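PDB 4XGO: anopheles Plasmodium-responsive Leucine-rich repeat protein 1B, which probably takes part in mosquito immunity against Plasmodium, this part of the longer chain being its leucine-rich repeat domain. Local coordinates for residues T193-L198 / V207-N212; A269-L274 / V285-S290; L298-N303 / N308-L313. One frame throughout, in Å; residues are numbered along the deposited sequence. Where two conformers were deposited one is given.

Contact 1: residues T193-L198 / V207-N212; sequences TDTAWL and VDLSYN. With PO4 (phosphate ion), chain E.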
loop_
_atom_site.group_PDB
_atom_site.type_symbol
_atom_site.label_atom_id
_atom_site.label_comp_id
_atom_site.label_asym_id
_atom_site.label_seq_id
_atom_site.Cartn_x
_atom_site.Cartn_y
_atom_site.Cartn_z
ATOM N N THR A 193 4.354 1.494 -30.025
ATOM C CA THR A 193 5.355 1.743 -31.058
ATOM C C THR A 193 4.803 2.548 -32.240
ATOM O O THR A 193 5.543 2.858 -33.190
ATOM C CB THR A 193 5.958 0.416 -31.578
ATOM O OG1 THR A 193 4.912 -0.424 -32.054
ATOM C CG2 THR A 193 6.712 -0.304 -30.472
ATOM N N ASP A 194 3.520 2.888 -32.215
ATOM C CA ASP A 194 2.953 3.707 -33.286
ATOM C C ASP A 194 1.918 4.647 -32.723
ATOM O O ASP A 194 1.450 4.455 -31.587
ATOM C CB ASP A 194 2.316 2.821 -34.372
ATOM C CG ASP A 194 0.850 2.507 -34.082
ATOM O OD1 ASP A 194 0.558 1.907 -33.023
ATOM O OD2 ASP A 194 -0.017 2.917 -34.886
ATOM N N THR A 195 1.546 5.638 -33.530
ATOM C CA THR A 195 0.563 6.643 -33.147
ATOM C C THR A 195 -0.506 6.897 -34.212
ATOM O O THR A 195 -1.197 7.911 -34.148
ATOM C CB THR A 195 1.222 8.008 -32.815
ATOM O OG1 THR A 195 1.721 8.626 -34.012
ATOM C CG2 THR A 195 2.333 7.860 -31.784
ATOM N N ALA A 196 -0.674 5.994 -35.180
ATOM C CA ALA A 196 -1.642 6.224 -36.262
ATOM C C ALA A 196 -3.065 6.356 -35.725
ATOM O O ALA A 196 -3.894 7.041 -36.309
ATOM C CB ALA A 196 -1.553 5.118 -37.311
ATOM N N TRP A 197 -3.316 5.698 -34.593
ATOM C CA TRP A 197 -4.601 5.729 -33.909
ATOM C C TRP A 197 -5.002 7.140 -33.439
ATOM O O TRP A 197 -6.185 7.390 -33.229
ATOM C CB TRP A 197 -4.595 4.703 -32.744
ATOM C CG TRP A 197 -3.423 4.859 -31.833
ATOM C CD1 TRP A 197 -2.216 4.199 -31.892
ATOM C CD2 TRP A 197 -3.316 5.784 -30.747
ATOM N NE1 TRP A 197 -1.376 4.658 -30.892
ATOM C CE2 TRP A 197 -2.027 5.626 -30.182
ATOM C CE3 TRP A 197 -4.186 6.725 -30.190
ATOM C CZ2 TRP A 197 -1.596 6.376 -29.098
ATOM C CZ3 TRP A 197 -3.741 7.477 -29.102
ATOM C CH2 TRP A 197 -2.464 7.292 -28.579
ATOM N N LEU A 198 -4.039 8.063 -33.290
ATOM C CA LEU A 198 -4.345 9.457 -32.914
ATOM C C LEU A 198 -5.304 10.145 -33.865
ATOM O O LEU A 198 -6.042 11.051 -33.462
ATOM C CB LEU A 198 -3.076 10.314 -32.801
ATOM C CG LEU A 198 -2.184 10.103 -31.581
ATOM C CD1 LEU A 198 -0.868 10.848 -31.761
ATOM C CD2 LEU A 198 -2.893 10.573 -30.320
ATOM N N VAL A 207 -2.450 14.732 -24.111
ATOM C CA VAL A 207 -2.078 13.349 -24.403
ATOM C C VAL A 207 -0.711 13.051 -23.818
ATOM O O VAL A 207 0.262 13.766 -24.082
ATOM C CB VAL A 207 -2.168 13.001 -25.920
ATOM C CG1 VAL A 207 -1.287 13.884 -26.762
ATOM C CG2 VAL A 207 -1.815 11.545 -26.152
ATOM N N ASP A 208 -0.651 12.013 -22.982
ATOM C CA ASP A 208 0.604 11.568 -22.389
ATOM C C ASP A 208 0.994 10.186 -22.951
ATOM O O ASP A 208 0.309 9.179 -22.718
ATOM C CB ASP A 208 0.505 11.559 -20.863
ATOM C CG ASP A 208 1.849 11.406 -20.172
ATOM O OD1 ASP A 208 2.841 10.983 -20.785
ATOM O OD2 ASP A 208 1.915 11.717 -18.965
ATOM N N LEU A 209 2.082 10.182 -23.727
ATOM C CA LEU A 209 2.652 8.987 -24.320
ATOM C C LEU A 209 4.052 8.707 -23.808
ATOM O O LEU A 209 4.812 7.941 -24.428
ATOM C CB LEU A 209 2.687 9.126 -25.851
ATOM C CG LEU A 209 1.352 9.380 -26.553
ATOM C CD1 LEU A 209 1.537 9.634 -28.045
ATOM C CD2 LEU A 209 0.375 8.258 -26.340
ATOM N N SER A 210 4.407 9.302 -22.676
ATOM C CA SER A 210 5.736 9.130 -22.120
ATOM C C SER A 210 5.931 7.681 -21.672
ATOM O O SER A 210 4.957 6.963 -21.426
ATOM C CB SER A 210 6.015 10.120 -20.982
ATOM O OG SER A 210 5.388 9.744 -19.772
ATOM N N TYR A 211 7.198 7.249 -21.617
ATOM C CA TYR A 211 7.561 5.883 -21.197
ATOM C C TYR A 211 6.835 4.849 -22.064
ATOM O O TYR A 211 6.183 3.929 -21.571
ATOM C CB TYR A 211 7.297 5.658 -19.695
ATOM C CG TYR A 211 8.172 6.469 -18.769
ATOM C CD1 TYR A 211 7.768 7.721 -18.310
ATOM C CD2 TYR A 211 9.393 5.961 -18.326
ATOM C CE1 TYR A 211 8.567 8.457 -17.448
ATOM C CE2 TYR A 211 10.199 6.686 -17.475
ATOM C CZ TYR A 211 9.781 7.923 -17.038
ATOM O OH TYR A 211 10.591 8.633 -16.198
ATOM N N ASN A 212 6.943 5.019 -23.382
ATOM C CA ASN A 212 6.509 4.006 -24.333
ATOM C C ASN A 212 7.739 3.613 -25.179
ATOM O O ASN A 212 8.862 3.838 -24.751
ATOM C CB ASN A 212 5.341 4.508 -25.167
ATOM C CG ASN A 212 4.005 4.295 -24.453
ATOM O OD1 ASN A 212 3.421 3.221 -24.528
ATOM N ND2 ASN A 212 3.556 5.307 -23.732
HETATM P P PO4 E . 4.492 6.964 -35.403
HETATM O O1 PO4 E . 5.421 7.050 -36.612
HETATM O O2 PO4 E . 3.991 8.339 -35.051
HETATM O O3 PO4 E . 5.280 6.340 -34.266
HETATM O O4 PO4 E . 3.305 6.076 -35.742
#
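Trp197 overlaps Leu209 with the outer corner of its benzo ring: CH2 lies 3.7 Å from Leu209 CD2, and that methyl sits at the ring edge, close to the indole plane, as the two side chains run alongside each other, pointing opposite ways. Leu209 also turns its other methyl to the same segment, CD1 approaching Thr195 CG2 at 4.2 Å. Further along, Leu198 CD2 rests more loosely on Val207 CG2. A chi1 of 52° folds Trp197 back over its own turn, where NE1 gives a bent hydrogen bond to Asp194 O (2.9 Å, 139° at the hydrogen). One indole face is then lined by Leu198 CG and the carbonyl carbon of Thr195. The turn itself is an Asx turn, with Asp194 OD2 taking Ala196 N from above the carboxylate plane. On its outer side Thr195 N holds a phosphate oxygen, O4, at 2.9 Å; Thr218 also binds this ion, which probably came from the crystallisation liquor. Val207, Leu209 and Asn212 fit the leucine-rich repeat pattern. Asn212 ND2 reaches Leu209 O at 3.0 Å and also bonds Leu187 O, while OD1 takes Leu192 N, as in the asparagine ladder of these solenoids. No hydrogen bond links the two segments, so the contact between them is purely apolar, and the hydrogen bonds named here for Trp197, Asp194 and Asn212 lie within a turn or run to the preceding repeat.

Contact 2: residues A269-L274 / V285-S290; sequences AQFDKL and VTFKLS
Phe271 and Phe287 meet rim to rim, CE2 of Phe271 lying 3.8 Å from CZ of Phe287, each atom at the edge of the other ring and near its plane. Leu289 joins them at about a right angle to Phe271, its CD2 methyl 3.8 Å from Phe271 CD2, again at the ring edge. Beside this apolar group runs a polar link: a water donates to Asp272 OD1 at 2.9 Å and accepts from Ser290 N at 3.1 Å. Ser290 OG also comes to Asp272 OD1, but at a spacing too short to be trusted. Phe287 extends toward its partner because CG is anti to the backbone N (chi1 179°). On the other side two successive type I turns, Ala269 to Asp272 and Phe271 to Leu274, fix the backbone that presents Phe271 and Asp272. Phe271 and Leu274 match the Phe-x-x-Leu spacing of many leucine-rich repeats. His266, at the end of strand 263-266, meets both phenyl rings and bonds Lys288 O through NE2. Farther out, Phe287 and Leu289 touch Leu313 of helix 307-316, Phe287 also packs on Trp305 of strand 305-306, and Val264 of strand 263-266 touches both rings.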
loop_
_atom_site.group_PDB
_atom_site.type_symbol
_atom_site.label_atom_id
_atom_site.label_comp_id
_atom_site.label_asym_id
_atom_site.label_seq_id
_atom_site.Cartn_x
_atom_site.Cartn_y
_atom_site.Cartn_z
ATOM N N ALA A 269 8.332 28.987 -38.058
ATOM C CA ALA A 269 7.336 29.442 -37.075
ATOM C C ALA A 269 6.644 28.308 -36.307
ATOM O O ALA A 269 5.775 28.562 -35.476
ATOM C CB ALA A 269 6.294 30.308 -37.772
ATOM N N GLN A 270 7.036 27.064 -36.576
ATOM C CA GLN A 270 6.398 25.886 -35.980
ATOM C C GLN A 270 6.110 26.003 -34.474
ATOM O O GLN A 270 5.043 25.579 -34.014
ATOM C CB GLN A 270 7.290 24.658 -36.202
ATOM C CG GLN A 270 6.705 23.343 -35.715
ATOM C CD GLN A 270 5.530 22.859 -36.541
ATOM O OE1 GLN A 270 5.449 23.106 -37.742
ATOM N NE2 GLN A 270 4.616 22.141 -35.895
ATOM N N PHE A 271 7.077 26.525 -33.718
ATOM C CA PHE A 271 7.034 26.480 -32.254
ATOM C C PHE A 271 6.767 27.843 -31.596
ATOM O O PHE A 271 6.919 27.970 -30.386
ATOM C CB PHE A 271 8.350 25.894 -31.690
ATOM C CG PHE A 271 8.599 24.438 -32.036
ATOM C CD1 PHE A 271 7.558 23.559 -32.326
ATOM C CD2 PHE A 271 9.894 23.936 -32.021
ATOM C CE1 PHE A 271 7.807 22.229 -32.619
ATOM C CE2 PHE A 271 10.149 22.608 -32.313
ATOM C CZ PHE A 271 9.108 21.754 -32.624
ATOM N N ASP A 272 6.347 28.837 -32.381
ATOM C CA ASP A 272 6.121 30.209 -31.877
ATOM C C ASP A 272 5.096 30.331 -30.742
ATOM O O ASP A 272 5.174 31.273 -29.939
ATOM C CB ASP A 272 5.685 31.149 -33.020
ATOM C CG ASP A 272 6.833 31.555 -33.912
ATOM O OD1 ASP A 272 7.966 31.091 -33.661
ATOM O OD2 ASP A 272 6.604 32.329 -34.871
ATOM N N LYS A 273 4.136 29.413 -30.682
ATOM C CA LYS A 273 3.100 29.460 -29.633
ATOM C C LYS A 273 3.323 28.516 -28.434
ATOM O O LYS A 273 2.530 28.507 -27.484
ATOM C CB LYS A 273 1.718 29.254 -30.260
ATOM C CG LYS A 273 1.345 30.401 -31.198
ATOM C CD LYS A 273 0.048 30.146 -31.955
ATOM N N LEU A 274 4.411 27.752 -28.444
ATOM C CA LEU A 274 4.747 26.937 -27.277
ATOM C C LEU A 274 5.105 27.810 -26.098
ATOM O O LEU A 274 5.776 28.819 -26.255
ATOM C CB LEU A 274 5.945 26.019 -27.549
ATOM C CG LEU A 274 5.711 24.839 -28.471
ATOM C CD1 LEU A 274 7.022 24.087 -28.586
ATOM C CD2 LEU A 274 4.604 23.925 -27.963
ATOM N N VAL A 285 22.472 18.442 -31.316
ATOM C CA VAL A 285 23.681 19.217 -31.622
ATOM C C VAL A 285 23.331 20.647 -32.046
ATOM O O VAL A 285 23.946 21.631 -31.586
ATOM C CB VAL A 285 24.493 18.502 -32.730
ATOM C CG1 VAL A 285 25.680 19.349 -33.206
ATOM C CG2 VAL A 285 24.945 17.132 -32.243
ATOM N N THR A 286 22.378 20.759 -32.964
ATOM C CA THR A 286 21.859 22.047 -33.377
ATOM C C THR A 286 20.338 22.018 -33.276
ATOM O O THR A 286 19.715 20.988 -33.445
ATOM C CB THR A 286 22.301 22.432 -34.811
ATOM O OG1 THR A 286 21.692 21.563 -35.774
ATOM C CG2 THR A 286 23.800 22.341 -34.948
ATOM N N PHE A 287 19.765 23.174 -33.010
ATOM C CA PHE A 287 18.329 23.337 -32.906
ATOM C C PHE A 287 18.036 24.826 -33.066
ATOM O O PHE A 287 18.840 25.657 -32.660
ATOM C CB PHE A 287 17.848 22.848 -31.536
ATOM C CG PHE A 287 16.377 23.003 -31.327
ATOM C CD1 PHE A 287 15.481 22.245 -32.053
ATOM C CD2 PHE A 287 15.892 23.932 -30.414
ATOM C CE1 PHE A 287 14.111 22.400 -31.862
ATOM C CE2 PHE A 287 14.533 24.101 -30.230
ATOM C CZ PHE A 287 13.643 23.330 -30.941
ATOM N N LYS A 288 16.899 25.159 -33.664
ATOM C CA LYS A 288 16.552 26.544 -33.944
ATOM C C LYS A 288 15.189 26.898 -33.375
ATOM O O LYS A 288 14.284 26.079 -33.370
ATOM C CB LYS A 288 16.521 26.786 -35.451
ATOM C CG LYS A 288 17.864 26.579 -36.127
ATOM C CD LYS A 288 17.752 26.758 -37.633
ATOM C CE LYS A 288 19.120 26.912 -38.261
ATOM N NZ LYS A 288 19.062 26.749 -39.744
ATOM N N LEU A 289 15.072 28.137 -32.904
ATOM C CA LEU A 289 13.785 28.731 -32.574
ATOM C C LEU A 289 13.758 30.154 -33.141
ATOM O O LEU A 289 14.803 30.765 -33.358
ATOM C CB LEU A 289 13.571 28.776 -31.059
ATOM C CG LEU A 289 13.371 27.473 -30.277
ATOM C CD1 LEU A 289 13.274 27.787 -28.791
ATOM C CD2 LEU A 289 12.135 26.711 -30.740
ATOM N N SER A 290 12.560 30.669 -33.391
ATOM C CA SER A 290 12.396 32.077 -33.766
ATOM C C SER A 290 12.455 32.941 -32.499
ATOM O O SER A 290 12.725 32.435 -31.411
ATOM C CB SER A 290 11.065 32.281 -34.484
ATOM O OG SER A 290 10.009 32.319 -33.541
HETATM O O HOH W 1 9.926 29.582 -32.133
#

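Contact 3: residues L298-N303 / N308-L313; sequences LTLSHN and NSLRAL
Chi1 of -59° in Leu300 sets CG anti to the carbonyl carbon and, with an extended chi2, carries both methyls toward the helix, where Leu313 comes to meet them. Leu313 has an unusual chi1 of -145°, away from a staggered value, and the two side chains reach each other tip to tip: Leu313 CD2 is 3.9 Å from Leu300 CD1 and 4.1 Å from Leu300 CD2. Leu310, one helical turn earlier, brings CD1 to 4.2 Å from Leu300 CD1, so a single methyl of the repeat touches two leucines on one flank of the helix. Leu339 of strand 339-342 adds to this apolar group by touching both Leu300 and Leu310, and Leu310 also rests on Cys341, whose disulfide to Cys307 ties that strand to the start of the helix. Behind Leu300 the backbone is held by Asn303: ND2 gives a nearly straight bond to Leu300 O (3.0 Å, 172°), which lies in the amide plane of Asn303, although ND2 stands above the carbonyl plane. Leu300 O takes a second donor, Trp305 NE1. On the helix, Arg311 NH2 bonds Asn308 OD1 at 2.9 Å and makes a salt bridge to Glu343, while NH1 pairs with Glu336. The arrangement is consistent with a disulfide-bonded C-terminal cap closing the hydrophobic core of the last repeat. Between the strand end and the helix the chemistry is entirely aliphatic, without a crossing hydrogen bond, and the charged contacts are kept to another part of the helix.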
loop_
_atom_site.group_PDB
_atom_site.type_symbol
_atom_site.label_atom_id
_atom_site.label_comp_id
_atom_site.label_asym_id
_atom_site.label_seq_id
_atom_site.Cartn_x
_atom_site.Cartn_y
_atom_site.Cartn_z
ATOM N N LEU A 298 12.137 26.405 -21.022
ATOM C CA LEU A 298 12.838 25.678 -22.073
ATOM C C LEU A 298 13.937 24.910 -21.385
ATOM O O LEU A 298 14.745 25.512 -20.669
ATOM C CB LEU A 298 13.459 26.657 -23.077
ATOM C CG LEU A 298 14.364 26.104 -24.185
ATOM C CD1 LEU A 298 13.572 25.219 -25.139
ATOM C CD2 LEU A 298 15.010 27.228 -24.973
ATOM N N THR A 299 13.996 23.596 -21.571
ATOM C CA THR A 299 15.095 22.830 -20.992
ATOM C C THR A 299 15.987 22.272 -22.095
ATOM O O THR A 299 15.507 21.806 -23.124
ATOM C CB THR A 299 14.617 21.717 -20.063
ATOM O OG1 THR A 299 13.819 20.772 -20.796
ATOM C CG2 THR A 299 13.814 22.308 -18.910
ATOM N N LEU A 300 17.284 22.378 -21.876
ATOM C CA LEU A 300 18.301 22.095 -22.901
ATOM C C LEU A 300 19.487 21.256 -22.424
ATOM O O LEU A 300 20.357 20.902 -23.237
ATOM C CB LEU A 300 18.858 23.429 -23.416
ATOM C CG LEU A 300 17.870 24.408 -24.032
ATOM C CD1 LEU A 300 18.575 25.713 -24.344
ATOM C CD2 LEU A 300 17.227 23.806 -25.276
ATOM N N SER A 301 19.550 20.928 -21.137
ATOM C CA SER A 301 20.750 20.305 -20.591
ATOM C C SER A 301 20.883 18.858 -21.046
ATOM O O SER A 301 19.922 18.267 -21.577
ATOM C CB SER A 301 20.788 20.375 -19.052
ATOM O OG SER A 301 19.726 19.632 -18.487
ATOM N N HIS A 302 22.087 18.309 -20.863
ATOM C CA HIS A 302 22.396 16.928 -21.209
ATOM C C HIS A 302 22.094 16.638 -22.680
ATOM O O HIS A 302 21.295 15.745 -23.003
ATOM C CB HIS A 302 21.650 15.974 -20.287
ATOM C CG HIS A 302 22.058 16.129 -18.862
ATOM N ND1 HIS A 302 23.036 15.344 -18.287
ATOM C CD2 HIS A 302 21.685 17.023 -17.918
ATOM C CE1 HIS A 302 23.217 15.721 -17.033
ATOM N NE2 HIS A 302 22.409 16.735 -16.785
ATOM N N ASN A 303 22.720 17.448 -23.537
ATOM C CA ASN A 303 22.688 17.252 -24.975
ATOM C C ASN A 303 24.114 17.241 -25.515
ATOM O O ASN A 303 25.026 16.842 -24.785
ATOM C CB ASN A 303 21.765 18.279 -25.636
ATOM C CG ASN A 303 20.305 17.835 -25.609
ATOM O OD1 ASN A 303 19.923 16.903 -26.312
ATOM N ND2 ASN A 303 19.497 18.470 -24.781
ATOM N N ASN A 308 27.789 27.600 -31.467
ATOM C CA ASN A 308 27.187 28.619 -32.337
ATOM C C ASN A 308 25.658 28.485 -32.387
ATOM O O ASN A 308 24.937 29.475 -32.301
ATOM C CB ASN A 308 27.800 28.557 -33.740
ATOM C CG ASN A 308 29.227 29.084 -33.770
ATOM O OD1 ASN A 308 29.578 29.989 -33.003
ATOM N ND2 ASN A 308 30.064 28.510 -34.635
ATOM N N SER A 309 25.168 27.254 -32.460
ATOM C CA SER A 309 23.722 27.018 -32.460
ATOM C C SER A 309 23.093 27.378 -31.121
ATOM O O SER A 309 22.045 28.027 -31.052
ATOM C CB SER A 309 23.436 25.544 -32.760
ATOM O OG SER A 309 22.051 25.335 -32.972
ATOM N N LEU A 310 23.719 26.919 -30.044
ATOM C CA LEU A 310 23.257 27.237 -28.700
ATOM C C LEU A 310 23.244 28.747 -28.457
ATOM O O LEU A 310 22.264 29.287 -27.938
ATOM C CB LEU A 310 24.166 26.551 -27.678
ATOM C CG LEU A 310 23.796 26.643 -26.205
ATOM C CD1 LEU A 310 22.451 25.988 -25.958
ATOM C CD2 LEU A 310 24.879 25.963 -25.390
ATOM N N ARG A 311 24.324 29.421 -28.835
ATOM C CA ARG A 311 24.404 30.883 -28.687
ATOM C C ARG A 311 23.360 31.609 -29.529
ATOM O O ARG A 311 22.788 32.601 -29.077
ATOM C CB ARG A 311 25.790 31.397 -29.043
ATOM C CG ARG A 311 26.812 31.167 -27.946
ATOM C CD ARG A 311 28.067 31.972 -28.211
ATOM N NE ARG A 311 28.838 31.457 -29.335
ATOM C CZ ARG A 311 29.942 30.726 -29.234
ATOM N NH1 ARG A 311 30.437 30.388 -28.045
ATOM N NH2 ARG A 311 30.560 30.323 -30.334
ATOM N N ALA A 312 23.107 31.110 -30.739
ATOM C CA ALA A 312 22.020 31.631 -31.577
ATOM C C ALA A 312 20.661 31.437 -30.917
ATOM O O ALA A 312 19.757 32.250 -31.091
ATOM C CB ALA A 312 22.038 30.973 -32.948
ATOM N N LEU A 313 20.516 30.348 -30.169
ATOM C CA LEU A 313 19.286 30.054 -29.436
ATOM C C LEU A 313 19.030 31.066 -28.313
ATOM O O LEU A 313 17.890 31.503 -28.116
ATOM C CB LEU A 313 19.356 28.633 -28.855
ATOM C CG LEU A 313 18.091 27.796 -28.766
ATOM C CD1 LEU A 313 17.417 27.657 -30.123
ATOM C CD2 LEU A 313 18.445 26.424 -28.212
#

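In the fold
Going from the N terminus, the three contacts follow one another in series; none nests in or crosses another. Contact 1 closes the loop leading into strand 206-208, joining the outgoing part of one repeat to the strand side of the next. Contact 2 comes further along the solenoid, its centre 22 Å from that of contact 1, and bridges the loops before and after strand 276-278. Contact 3 closes the shortest loop, bringing the end of strand 297-299 to helix 307-316. Contacts 2 and 3 touch, with Phe287 N and Ser309 OG 3.1 Å apart in a probable hydrogen bond, so the loop segment 285-290 connects the late repeats to the terminal helix.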